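Local coordinates for gala protein type 1, 3 or 4 (Legionella pneumophila subsp. pneumophila, PDB 4XA9), which is a leucine-rich repeat protein that may bind small GTPases and act as a GTPase activator, at residues Leu50-Ile55 against Ile74-Ile79; Ser213-Gly218 against Thr234-Leu239; Lys116-Tyr121 against Asn139-Asp144; Gly83-Ser88 against Val108-Ala113. All coordinates share one frame; numbering follows the deposited sequence. Where two conformers were deposited one is given.

How the interactions relate
The four contacts lie along one solenoid of leucine-rich repeats. In chain order interaction 1 comes first, then interaction 4, interaction 3 and interaction 2. Interaction 1 joins two loops that follow strands 47-49 and 71-73. Interaction 4 pairs helices 80-87 and 104-113 on the outer row. Interactions 3 and 2 pair neighbouring strands of the shared parallel array. Interactions 3 and 4 touch, with centres about 12 Å apart, through Leu-111 against Leu-117 and Leu-120. Interactions 1 and 4 also touch, where Ile-79 meets Ala-84 and Leu-87. Interaction 2 lies toward the C-terminal end, its centre about 33 Å from that of interaction 1. Loop, helix and strand contacts thus join successive turns of the same solenoid.

Interaction 1: Leu50-Ile55 against Ile74-Ile79; sequences LSHNDI and ISHNNI
The carbonyl oxygen of Leu-50 is gripped by two side-chain amides. Asn-77 ND2 reaches Leu-50 O at 3.0 Å in a nearly straight bond of 171°, and Asn-53 ND2 comes to Leu-50 O from the opposite face of the carbonyl plane. The Asn-77 amide nitrogen also bonds Ile-74 O in its own loop at 3.1 Å. Asn-77 thus ties together the starts of both loops. CG of Asn-77 stands beside its backbone N, anti to the carbonyl carbon (chi1 -78°), which turns the amide into the neighbouring loop. Asn-53 holds a second link, to Leu-22 O.

Backbone bonds run beside this site: His-52 N to Ser-75 O at 3.0 Å, and Asn-78 N to Ile-55 O at 2.8 Å. The rings of His-52 and His-76 form an offset stack with planes 12° apart and centroids 4.0 Å apart. CE1 of His-52 sits over the centre of the His-76 ring. His-76 CB lies over the His-52 ring as a CH-pi contact. Phe-24 and Phe-100 stack on His-52 and His-76 respectively. A chain of another protein packs on both histidines. On the inner side, Ile-55 CG2 meets Ile-74 CD1 at 4.2 Å, the side chains crossing at about a right angle.

Repeated asparagines bonding loop backbone atoms from turn to turn form the asparagine ladder of leucine-rich repeats.

Interaction 2: Ser213-Gly218 against Thr234-Leu239; sequences STLHLG and TRITDL
His-216 and Asp-238 cross with the imidazole and carboxylate planes 75° apart. NE2 of His-216 donates to Asp-238 OD2 at 2.9 Å, with an N-H...O angle of 163°. The oxygen lies close to the ring plane, but the nitrogen meets it from above the carboxylate plane. CG of Asp-238 points opposite the backbone N (chi1 -180°), and this carries the carboxylate across to the ring. The other ring nitrogen, ND1, bonds the backbone of a chain of another protein, so both ring nitrogens are engaged.

On the same face, Thr-214 CG2 packs against Asp-238 OD2 at 3.6 Å. These side chains stand on strands 214-216 and 238-240, parallel neighbours in the leucine-rich repeat sheet. Helix 224-230 connects them as a beta-alpha-beta unit. Leu-215 N bonds Asp-238 O at 2.9 Å. Ser-213 O accepts from Thr-237 N at 2.9 Å and from Asp-238 N at 3.2 Å. A water donates to Ser-213 O and also bonds the hydroxyls of Thr-214 and Thr-237.

Leu-215 and Leu-239 point to the opposite face, where Ile-236 from the preceding loop joins them. The side chains of Leu-215 and Ile-236 cross at a slant, with Leu-215 CD2 meeting Ile-236 CD1 at 3.8 Å. Leu-239 CD1 approaches Leu-215 CB at 4.2 Å, and Leu-230 covers both leucines.

Interaction 3: Lys116-Tyr121 against Asn139-Asp144; sequences KLITLY and NLKKID
Two parallel strands of the leucine-rich repeat sheet meet here, 119-121 and 142-144. Helix 129-135 links them in a beta-alpha-beta unit. The axes of the two short strands come within 4.8 Å. Leu-120 N donates to Lys-142 O, and Leu-120 O receives Asp-144 N, both at 2.9 Å. Just ahead, Ile-118 O accepts from Lys-141 N and from Lys-142 N.

On the face that carries Thr-119, Tyr-121, Lys-142 and Asp-144, the lysine and the tyrosine make the main side-chain contact. The lysine chain is fully extended, with CG opposite the backbone N (chi1 173°). It passes Thr-119 CG2, which lies 3.9 Å from Lys-142 CD, and ends at the tyrosine hydroxyl. There Lys-142 NZ donates to Tyr-121 OH at 3.0 Å. Asp-144 CB reaches Tyr-121 CD1 at 3.7 Å, and the ring and carboxylate planes are 50° apart. A polar side chain of another protein's chain stacks on the Tyr-121 ring.

On the other face, CD2 of Leu-140 lies between Leu-117 CB, at 3.6 Å, and Leu-120 CB; CD1 also touches Leu-120.

Strand 95-97 borders the contact on one side through Leu-96, and strand 166-168 on the other. Leu-111 of helix 104-113 covers Leu-117 and Leu-120.

Interaction 4: Gly83-Ser88 against Val108-Ala113; sequences GAQWLS and VKALAA
This is a close helix-helix contact on the outer row of the leucine-rich repeat solenoid, between helices 80-87 and 104-113. The segments 83-87 and 108-113 of these helices run nearly parallel, at 11°, and their axes come within 7.7 Å. The small side chains of Ala-84, Ala-110 and Ser-88 are consistent with this close spacing. The methyl of Ala-110 points at the other helix and sits 3.6 Å from Gln-85 CA. It also touches the side of Gln-85 at CG, 3.9 Å from Ala-110 CB. Ser-88 comes in from the C-terminal end of its segment, where its CB lies 3.4 Å from Ala-110 O.

No direct hydrogen bond crosses between the segments. A water donates to Ala-110 O at 2.9 Å and makes a weak, longer bond to Ser-88 OG.

Deeper in, Leu-111 takes over. With chi1 at -69° its side chain leans back toward its own backbone N, and both methyls meet helix 80-87. CD2 of Leu-111 rests 3.6 Å from Ala-84 O, while CD1 meets Ala-84 CB at 4.2 Å.

Leu-87 and Leu-111 both reach Leu-96 on strand 95-97, joining the helix row to the sheet. Helix 57-63 packs on Trp-86 and Leu-87, and helix 129-135 on Lys-109 and Ala-112, so the helix row continues at both flanks.

Interaction 1: Leu50-Ile55 against Ile74-Ile79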
loop_
_atom_site.group_PDB
_atom_site.type_symbol
_atom_site.label_atom_id
_atom_site.label_comp_id
_atom_site.label_asym_id
_atom_site.label_seq_id
_atom_site.Cartn_x
_atom_site.Cartn_y
_atom_site.Cartn_z
ATOM N N LEU A 50 3.047 -6.633 15.664
ATOM C CA LEU A 50 2.415 -5.580 16.455
ATOM C C LEU A 50 1.869 -4.464 15.571
ATOM O O LEU A 50 1.657 -3.347 16.036
ATOM C CB LEU A 50 3.404 -4.984 17.457
ATOM C CG LEU A 50 3.961 -5.909 18.531
ATOM C CD1 LEU A 50 4.923 -5.147 19.428
ATOM C CD2 LEU A 50 2.832 -6.510 19.349
ATOM N N SER A 51 1.648 -4.764 14.297
ATOM C CA SER A 51 1.305 -3.726 13.326
ATOM C C SER A 51 -0.069 -3.123 13.584
ATOM O O SER A 51 -0.921 -3.761 14.183
ATOM C CB SER A 51 1.365 -4.282 11.904
ATOM O OG SER A 51 0.390 -5.293 11.718
ATOM N N HIS A 52 -0.266 -1.886 13.140
ATOM C CA HIS A 52 -1.559 -1.215 13.240
ATOM C C HIS A 52 -2.021 -1.082 14.697
ATOM O O HIS A 52 -3.096 -1.545 15.075
ATOM C CB HIS A 52 -2.617 -1.952 12.413
ATOM C CG HIS A 52 -2.301 -2.025 10.946
ATOM N ND1 HIS A 52 -2.563 -0.988 10.075
ATOM C CD2 HIS A 52 -1.777 -3.023 10.193
ATOM C CE1 HIS A 52 -2.200 -1.338 8.853
ATOM N NE2 HIS A 52 -1.724 -2.570 8.896
ATOM N N ASN A 53 -1.186 -0.447 15.510
ATOM C CA ASN A 53 -1.535 -0.145 16.886
ATOM C C ASN A 53 -1.126 1.287 17.187
ATOM O O ASN A 53 -0.919 2.071 16.256
ATOM C CB ASN A 53 -0.879 -1.144 17.836
ATOM C CG ASN A 53 -1.599 -2.476 17.853
ATOM O OD1 ASN A 53 -2.790 -2.537 18.155
ATOM N ND2 ASN A 53 -0.889 -3.548 17.507
ATOM N N ASP A 54 -0.997 1.633 18.466
ATOM C CA ASP A 54 -0.716 3.014 18.857
ATOM C C ASP A 54 0.564 3.123 19.664
ATOM O O ASP A 54 0.672 3.943 20.573
ATOM C CB ASP A 54 -1.880 3.587 19.668
ATOM C CG ASP A 54 -3.185 3.580 18.902
ATOM O OD1 ASP A 54 -3.162 3.859 17.686
ATOM O OD2 ASP A 54 -4.234 3.284 19.515
ATOM N N ILE A 55 1.532 2.280 19.340
ATOM C CA ILE A 55 2.780 2.228 20.089
ATOM C C ILE A 55 3.681 3.408 19.728
ATOM O O ILE A 55 3.765 3.798 18.562
ATOM C CB ILE A 55 3.501 0.895 19.822
ATOM C CG1 ILE A 55 2.572 -0.272 20.180
ATOM C CG2 ILE A 55 4.818 0.812 20.583
ATOM C CD1 ILE A 55 3.104 -1.629 19.779
ATOM N N ILE A 74 6.314 -4.009 13.327
ATOM C CA ILE A 74 5.705 -2.955 14.123
ATOM C C ILE A 74 5.287 -1.798 13.209
ATOM O O ILE A 74 5.255 -0.632 13.610
ATOM C CB ILE A 74 6.665 -2.490 15.261
ATOM C CG1 ILE A 74 5.889 -1.721 16.344
ATOM C CG2 ILE A 74 7.876 -1.731 14.704
ATOM C CD1 ILE A 74 6.681 -1.462 17.612
ATOM N N SER A 75 4.929 -2.139 11.975
ATOM C CA SER A 75 4.465 -1.138 11.021
ATOM C C SER A 75 3.149 -0.515 11.484
ATOM O O SER A 75 2.450 -1.080 12.312
ATOM C CB SER A 75 4.303 -1.741 9.617
ATOM O OG SER A 75 3.318 -2.763 9.577
ATOM N N HIS A 76 2.845 0.665 10.957
ATOM C CA HIS A 76 1.601 1.377 11.255
ATOM C C HIS A 76 1.402 1.599 12.748
ATOM O O HIS A 76 0.340 1.305 13.306
ATOM C CB HIS A 76 0.403 0.631 10.668
ATOM C CG HIS A 76 0.437 0.528 9.177
ATOM N ND1 HIS A 76 -0.100 1.493 8.353
ATOM C CD2 HIS A 76 0.947 -0.423 8.359
ATOM C CE1 HIS A 76 0.076 1.141 7.093
ATOM N NE2 HIS A 76 0.708 -0.020 7.067
ATOM N N ASN A 77 2.449 2.104 13.387
ATOM C CA ASN A 77 2.358 2.632 14.740
ATOM C C ASN A 77 2.832 4.084 14.730
ATOM O O ASN A 77 2.712 4.758 13.713
ATOM C CB ASN A 77 3.169 1.780 15.712
ATOM C CG ASN A 77 2.447 0.495 16.094
ATOM O OD1 ASN A 77 1.652 0.478 17.032
ATOM N ND2 ASN A 77 2.725 -0.584 15.369
ATOM N N ASN A 78 3.378 4.560 15.844
ATOM C CA ASN A 78 3.865 5.936 15.916
ATOM C C ASN A 78 5.208 6.025 16.632
ATOM O O ASN A 78 5.383 6.858 17.522
ATOM C CB ASN A 78 2.833 6.821 16.626
ATOM C CG ASN A 78 3.155 8.307 16.529
ATOM O OD1 ASN A 78 3.696 8.778 15.527
ATOM N ND2 ASN A 78 2.847 9.044 17.591
ATOM N N ILE A 79 6.158 5.170 16.263
ATOM C CA ILE A 79 7.373 5.063 17.071
ATOM C C ILE A 79 8.372 6.165 16.737
ATOM O O ILE A 79 9.219 6.506 17.558
ATOM C CB ILE A 79 8.051 3.687 16.918
ATOM C CG1 ILE A 79 8.764 3.569 15.567
ATOM C CG2 ILE A 79 7.029 2.559 17.142
ATOM C CD1 ILE A 79 9.533 2.259 15.400
#

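Interaction 2: Ser213-Gly218 against Thr234-Leu239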
loop_
_atom_site.group_PDB
_atom_site.type_symbol
_atom_site.label_atom_id
_atom_site.label_comp_id
_atom_site.label_asym_id
_atom_site.label_seq_id
_atom_site.Cartn_x
_atom_site.Cartn_y
_atom_site.Cartn_z
ATOM N N SER A 213 17.298 -11.560 -11.565
ATOM C CA SER A 213 16.392 -12.599 -12.061
ATOM C C SER A 213 14.936 -12.163 -11.876
ATOM O O SER A 213 14.023 -12.730 -12.473
ATOM C CB SER A 213 16.650 -13.937 -11.362
ATOM O OG SER A 213 16.367 -13.862 -9.979
ATOM N N THR A 214 14.730 -11.145 -11.049
ATOM C CA THR A 214 13.428 -10.500 -10.937
ATOM C C THR A 214 13.560 -8.997 -11.172
ATOM O O THR A 214 14.414 -8.341 -10.569
ATOM C CB THR A 214 12.782 -10.735 -9.556
ATOM O OG1 THR A 214 12.551 -12.136 -9.363
ATOM C CG2 THR A 214 11.453 -9.989 -9.455
ATOM N N LEU A 215 12.721 -8.456 -12.051
ATOM C CA LEU A 215 12.703 -7.018 -12.311
ATOM C C LEU A 215 11.273 -6.530 -12.532
ATOM O O LEU A 215 10.621 -6.926 -13.495
ATOM C CB LEU A 215 13.579 -6.680 -13.527
ATOM C CG LEU A 215 13.639 -5.222 -14.009
ATOM C CD1 LEU A 215 14.143 -4.299 -12.915
ATOM C CD2 LEU A 215 14.520 -5.088 -15.264
ATOM N N HIS A 216 10.785 -5.686 -11.626
ATOM C CA HIS A 216 9.449 -5.106 -11.745
ATOM C C HIS A 216 9.545 -3.624 -12.070
ATOM O O HIS A 216 10.095 -2.842 -11.289
ATOM C CB HIS A 216 8.643 -5.301 -10.456
ATOM C CG HIS A 216 8.266 -6.724 -10.179
ATOM N ND1 HIS A 216 7.364 -7.074 -9.195
ATOM C CD2 HIS A 216 8.667 -7.883 -10.750
ATOM C CE1 HIS A 216 7.224 -8.388 -9.174
ATOM N NE2 HIS A 216 8.004 -8.904 -10.109
ATOM N N LEU A 217 9.004 -3.243 -13.221
ATOM C CA LEU A 217 9.039 -1.857 -13.672
ATOM C C LEU A 217 7.648 -1.363 -14.052
ATOM O O LEU A 217 7.496 -0.546 -14.964
ATOM C CB LEU A 217 9.989 -1.705 -14.867
ATOM C CG LEU A 217 11.484 -1.850 -14.566
ATOM C CD1 LEU A 217 12.300 -1.922 -15.855
ATOM C CD2 LEU A 217 11.950 -0.689 -13.706
ATOM N N GLY A 218 6.636 -1.866 -13.357
ATOM C CA GLY A 218 5.263 -1.493 -13.649
ATOM C C GLY A 218 4.977 -0.007 -13.498
ATOM O O GLY A 218 5.661 0.693 -12.749
ATOM N N THR A 234 17.200 -12.965 -20.789
ATOM C CA THR A 234 16.513 -14.204 -20.436
ATOM C C THR A 234 16.830 -14.660 -19.011
ATOM O O THR A 234 16.243 -15.624 -18.517
ATOM C CB THR A 234 16.870 -15.331 -21.407
ATOM O OG1 THR A 234 18.283 -15.559 -21.371
ATOM C CG2 THR A 234 16.465 -14.949 -22.824
ATOM N N ARG A 235 17.761 -13.971 -18.357
ATOM C CA ARG A 235 18.066 -14.240 -16.956
ATOM C C ARG A 235 16.901 -13.819 -16.066
ATOM O O ARG A 235 16.677 -14.384 -14.993
ATOM C CB ARG A 235 19.337 -13.509 -16.531
ATOM C CG ARG A 235 20.602 -14.023 -17.195
ATOM C CD ARG A 235 21.785 -13.099 -16.930
ATOM N NE ARG A 235 21.615 -11.789 -17.556
ATOM C CZ ARG A 235 21.920 -11.530 -18.825
ATOM N NH1 ARG A 235 22.401 -12.496 -19.596
ATOM N NH2 ARG A 235 21.744 -10.314 -19.328
ATOM N N ILE A 236 16.165 -12.813 -16.520
ATOM C CA ILE A 236 15.017 -12.318 -15.779
ATOM C C ILE A 236 13.805 -13.216 -15.998
ATOM O O ILE A 236 13.171 -13.175 -17.048
ATOM C CB ILE A 236 14.669 -10.878 -16.188
ATOM C CG1 ILE A 236 15.889 -9.968 -16.014
ATOM C CG2 ILE A 236 13.470 -10.375 -15.386
ATOM C CD1 ILE A 236 15.645 -8.523 -16.409
ATOM N N THR A 237 13.482 -14.021 -14.993
ATOM C CA THR A 237 12.366 -14.954 -15.079
ATOM C C THR A 237 11.055 -14.352 -14.566
ATOM O O THR A 237 9.973 -14.894 -14.799
ATOM C CB THR A 237 12.673 -16.238 -14.295
ATOM O OG1 THR A 237 13.101 -15.894 -12.972
ATOM C CG2 THR A 237 13.778 -17.020 -14.984
ATOM N N ASP A 238 11.161 -13.239 -13.855
ATOM C CA ASP A 238 9.985 -12.503 -13.414
ATOM C C ASP A 238 10.126 -11.043 -13.802
ATOM O O ASP A 238 10.739 -10.255 -13.082
ATOM C CB ASP A 238 9.773 -12.650 -11.904
ATOM C CG ASP A 238 8.541 -11.900 -11.404
ATOM O OD1 ASP A 238 7.695 -11.487 -12.229
ATOM O OD2 ASP A 238 8.412 -11.736 -10.177
ATOM N N LEU A 239 9.560 -10.710 -14.960
ATOM C CA LEU A 239 9.556 -9.355 -15.495
ATOM C C LEU A 239 8.146 -8.782 -15.443
ATOM O O LEU A 239 7.231 -9.340 -16.039
ATOM C CB LEU A 239 10.074 -9.349 -16.938
ATOM C CG LEU A 239 10.131 -7.992 -17.641
ATOM C CD1 LEU A 239 11.156 -7.085 -16.976
ATOM C CD2 LEU A 239 10.444 -8.165 -19.118
HETATM O O HOH W 1 12.464 -14.668 -10.792
#

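Interaction 3: Lys116-Tyr121 against Asn139-Asp144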
loop_
_atom_site.group_PDB
_atom_site.type_symbol
_atom_site.label_atom_id
_atom_site.label_comp_id
_atom_site.label_asym_id
_atom_site.label_seq_id
_atom_site.Cartn_x
_atom_site.Cartn_y
_atom_site.Cartn_z
ATOM N N LYS A 116 23.235 -6.068 12.777
ATOM C CA LYS A 116 22.435 -7.258 13.048
ATOM C C LYS A 116 21.346 -7.428 11.982
ATOM O O LYS A 116 21.009 -8.552 11.594
ATOM C CB LYS A 116 21.821 -7.177 14.450
ATOM C CG LYS A 116 21.112 -8.433 14.919
ATOM C CD LYS A 116 22.083 -9.590 15.069
ATOM C CE LYS A 116 21.394 -10.827 15.620
ATOM N NZ LYS A 116 22.334 -11.978 15.754
ATOM N N LEU A 117 20.821 -6.306 11.495
ATOM C CA LEU A 117 19.726 -6.318 10.526
ATOM C C LEU A 117 20.076 -6.948 9.182
ATOM O O LEU A 117 21.055 -6.572 8.535
ATOM C CB LEU A 117 19.215 -4.900 10.280
ATOM C CG LEU A 117 18.232 -4.329 11.297
ATOM C CD1 LEU A 117 17.647 -3.017 10.779
ATOM C CD2 LEU A 117 17.134 -5.341 11.627
ATOM N N ILE A 118 19.246 -7.894 8.762
ATOM C CA ILE A 118 19.378 -8.520 7.453
ATOM C C ILE A 118 18.315 -7.993 6.485
ATOM O O ILE A 118 18.597 -7.739 5.311
ATOM C CB ILE A 118 19.247 -10.052 7.544
ATOM C CG1 ILE A 118 20.202 -10.615 8.595
ATOM C CG2 ILE A 118 19.533 -10.685 6.197
ATOM C CD1 ILE A 118 20.060 -12.114 8.798
ATOM N N THR A 119 17.092 -7.829 6.985
ATOM C CA THR A 119 15.975 -7.374 6.162
ATOM C C THR A 119 15.236 -6.211 6.810
ATOM O O THR A 119 14.874 -6.277 7.983
ATOM C CB THR A 119 14.973 -8.509 5.905
ATOM O OG1 THR A 119 15.599 -9.539 5.133
ATOM C CG2 THR A 119 13.753 -8.000 5.168
ATOM N N LEU A 120 15.013 -5.148 6.042
ATOM C CA LEU A 120 14.300 -3.982 6.552
ATOM C C LEU A 120 13.162 -3.547 5.633
ATOM O O LEU A 120 13.374 -3.229 4.457
ATOM C CB LEU A 120 15.265 -2.809 6.763
ATOM C CG LEU A 120 14.631 -1.493 7.233
ATOM C CD1 LEU A 120 13.999 -1.658 8.610
ATOM C CD2 LEU A 120 15.635 -0.353 7.238
ATOM N N TYR A 121 11.953 -3.541 6.181
ATOM C CA TYR A 121 10.805 -2.948 5.506
ATOM C C TYR A 121 10.565 -1.595 6.143
ATOM O O TYR A 121 10.385 -1.506 7.363
ATOM C CB TYR A 121 9.554 -3.824 5.629
ATOM C CG TYR A 121 9.735 -5.242 5.137
ATOM C CD1 TYR A 121 9.493 -5.573 3.816
ATOM C CD2 TYR A 121 10.152 -6.250 6.002
ATOM C CE1 TYR A 121 9.658 -6.863 3.361
ATOM C CE2 TYR A 121 10.320 -7.551 5.558
ATOM C CZ TYR A 121 10.071 -7.850 4.235
ATOM O OH TYR A 121 10.235 -9.137 3.780
ATOM N N ASN A 139 24.620 -3.100 6.184
ATOM C CA ASN A 139 24.893 -4.482 5.805
ATOM C C ASN A 139 23.617 -5.227 5.410
ATOM O O ASN A 139 23.596 -6.456 5.363
ATOM C CB ASN A 139 25.594 -5.225 6.948
ATOM C CG ASN A 139 27.034 -4.775 7.144
ATOM O OD1 ASN A 139 27.730 -4.442 6.183
ATOM N ND2 ASN A 139 27.487 -4.766 8.393
ATOM N N LEU A 140 22.562 -4.474 5.122
ATOM C CA LEU A 140 21.267 -5.054 4.776
ATOM C C LEU A 140 21.323 -5.864 3.487
ATOM O O LEU A 140 21.952 -5.452 2.513
ATOM C CB LEU A 140 20.210 -3.948 4.654
ATOM C CG LEU A 140 19.785 -3.324 5.986
ATOM C CD1 LEU A 140 19.066 -1.999 5.768
ATOM C CD2 LEU A 140 18.895 -4.299 6.758
ATOM N N LYS A 141 20.676 -7.024 3.495
ATOM C CA LYS A 141 20.564 -7.837 2.293
ATOM C C LYS A 141 19.295 -7.500 1.514
ATOM O O LYS A 141 19.264 -7.614 0.288
ATOM C CB LYS A 141 20.588 -9.325 2.647
ATOM C CG LYS A 141 21.923 -9.783 3.212
ATOM C CD LYS A 141 22.025 -11.296 3.214
ATOM C CE LYS A 141 23.421 -11.751 3.608
ATOM N NZ LYS A 141 23.647 -13.190 3.285
ATOM N N LYS A 142 18.257 -7.074 2.229
ATOM C CA LYS A 142 16.991 -6.700 1.604
ATOM C C LYS A 142 16.421 -5.427 2.219
ATOM O O LYS A 142 16.347 -5.306 3.442
ATOM C CB LYS A 142 15.968 -7.830 1.736
ATOM C CG LYS A 142 14.565 -7.447 1.253
ATOM C CD LYS A 142 13.586 -8.612 1.364
ATOM C CE LYS A 142 12.196 -8.206 0.875
ATOM N NZ LYS A 142 11.236 -9.345 0.912
ATOM N N ILE A 143 16.023 -4.483 1.370
ATOM C CA ILE A 143 15.363 -3.260 1.824
ATOM C C ILE A 143 14.136 -2.965 0.961
ATOM O O ILE A 143 14.200 -3.010 -0.274
ATOM C CB ILE A 143 16.290 -2.014 1.772
ATOM C CG1 ILE A 143 17.749 -2.378 2.058
ATOM C CG2 ILE A 143 15.826 -0.956 2.777
ATOM C CD1 ILE A 143 18.668 -1.159 2.092
ATOM N N ASP A 144 13.023 -2.659 1.620
ATOM C CA ASP A 144 11.815 -2.212 0.945
ATOM C C ASP A 144 11.563 -0.767 1.345
ATOM O O ASP A 144 11.324 -0.475 2.522
ATOM C CB ASP A 144 10.625 -3.105 1.309
ATOM C CG ASP A 144 9.398 -2.855 0.428
ATOM O OD1 ASP A 144 9.193 -1.703 -0.018
ATOM O OD2 ASP A 144 8.626 -3.816 0.198
HETATM O O HOH W 2 22.513 -4.139 8.749
#

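Interaction 4: Gly83-Ser88 against Val108-Ala113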
loop_
_atom_site.group_PDB
_atom_site.type_symbol
_atom_site.label_atom_id
_atom_site.label_comp_id
_atom_site.label_asym_id
_atom_site.label_seq_id
_atom_site.Cartn_x
_atom_site.Cartn_y
_atom_site.Cartn_z
ATOM N N GLY A 83 12.004 5.866 18.176
ATOM C CA GLY A 83 11.603 4.472 18.231
ATOM C C GLY A 83 12.541 3.640 17.378
ATOM O O GLY A 83 13.022 2.588 17.796
ATOM N N ALA A 84 12.809 4.130 16.173
ATOM C CA ALA A 84 13.751 3.473 15.279
ATOM C C ALA A 84 15.160 3.449 15.878
ATOM O O ALA A 84 15.880 2.465 15.746
ATOM C CB ALA A 84 13.763 4.166 13.918
ATOM N N GLN A 85 15.550 4.532 16.537
ATOM C CA GLN A 85 16.870 4.591 17.154
ATOM C C GLN A 85 17.035 3.477 18.188
ATOM O O GLN A 85 18.082 2.832 18.271
ATOM C CB GLN A 85 17.098 5.962 17.796
ATOM C CG GLN A 85 17.325 7.076 16.783
ATOM C CD GLN A 85 17.387 8.449 17.426
ATOM O OE1 GLN A 85 17.568 8.572 18.640
ATOM N NE2 GLN A 85 17.225 9.489 16.616
ATOM N N TRP A 86 15.989 3.264 18.953
ATOM C CA TRP A 86 15.977 2.266 19.985
ATOM C C TRP A 86 15.979 0.845 19.475
ATOM O O TRP A 86 16.684 0.030 19.948
ATOM C CB TRP A 86 14.958 2.571 21.096
ATOM C CG TRP A 86 15.722 3.367 22.039
ATOM C CD1 TRP A 86 15.936 4.696 21.974
ATOM C CD2 TRP A 86 16.584 2.863 23.075
ATOM N NE1 TRP A 86 16.825 5.061 22.924
ATOM C CE2 TRP A 86 17.226 3.967 23.638
ATOM C CE3 TRP A 86 16.827 1.588 23.606
ATOM C CZ2 TRP A 86 18.130 3.851 24.711
ATOM C CZ3 TRP A 86 17.705 1.465 24.686
ATOM C CH2 TRP A 86 18.360 2.588 25.216
ATOM N N LEU A 87 15.160 0.597 18.487
ATOM C CA LEU A 87 15.133 -0.705 17.841
ATOM C C LEU A 87 16.520 -1.079 17.322
ATOM O O LEU A 87 16.872 -2.256 17.265
ATOM C CB LEU A 87 14.121 -0.717 16.693
ATOM C CG LEU A 87 12.650 -0.825 17.094
ATOM C CD1 LEU A 87 11.744 -0.716 15.866
ATOM C CD2 LEU A 87 12.410 -2.135 17.816
ATOM N N SER A 88 17.318 -0.076 16.958
ATOM C CA SER A 88 18.634 -0.350 16.389
ATOM C C SER A 88 19.559 -0.933 17.450
ATOM O O SER A 88 20.623 -1.466 17.130
ATOM C CB SER A 88 19.253 0.914 15.784
ATOM O OG SER A 88 19.677 1.820 16.787
ATOM N N VAL A 108 16.245 6.108 10.271
ATOM C CA VAL A 108 16.907 5.155 9.390
ATOM C C VAL A 108 18.424 5.208 9.566
ATOM O O VAL A 108 19.126 4.229 9.311
ATOM C CB VAL A 108 16.505 5.413 7.916
ATOM C CG1 VAL A 108 17.723 5.577 7.004
ATOM C CG2 VAL A 108 15.597 4.300 7.433
ATOM N N LYS A 109 18.922 6.356 10.022
ATOM C CA LYS A 109 20.347 6.521 10.294
ATOM C C LYS A 109 20.809 5.484 11.312
ATOM O O LYS A 109 21.828 4.809 11.132
ATOM C CB LYS A 109 20.633 7.931 10.811
ATOM C CG LYS A 109 22.108 8.259 10.968
ATOM C CD LYS A 109 22.291 9.580 11.704
ATOM C CE LYS A 109 23.740 10.032 11.704
ATOM N NZ LYS A 109 24.188 10.435 10.343
ATOM N N ALA A 110 20.040 5.352 12.385
ATOM C CA ALA A 110 20.341 4.374 13.423
ATOM C C ALA A 110 20.222 2.939 12.909
ATOM O O ALA A 110 21.104 2.114 13.143
ATOM C CB ALA A 110 19.423 4.586 14.620
ATOM N N LEU A 111 19.130 2.643 12.210
ATOM C CA LEU A 111 18.898 1.292 11.715
ATOM C C LEU A 111 19.987 0.848 10.745
ATOM O O LEU A 111 20.381 -0.319 10.730
ATOM C CB LEU A 111 17.531 1.200 11.034
ATOM C CG LEU A 111 16.341 1.326 11.974
ATOM C CD1 LEU A 111 15.050 1.308 11.185
ATOM C CD2 LEU A 111 16.355 0.207 13.012
ATOM N N ALA A 112 20.476 1.781 9.936
ATOM C CA ALA A 112 21.471 1.443 8.932
ATOM C C ALA A 112 22.801 1.108 9.594
ATOM O O ALA A 112 23.638 0.423 9.007
ATOM C CB ALA A 112 21.636 2.585 7.941
ATOM N N ALA A 113 22.986 1.591 10.820
ATOM C CA ALA A 113 24.213 1.337 11.573
ATOM C C ALA A 113 24.140 0.029 12.361
ATOM O O ALA A 113 25.144 -0.439 12.897
ATOM C CB ALA A 113 24.505 2.501 12.511
HETATM O O HOH W 3 22.792 2.162 15.541
#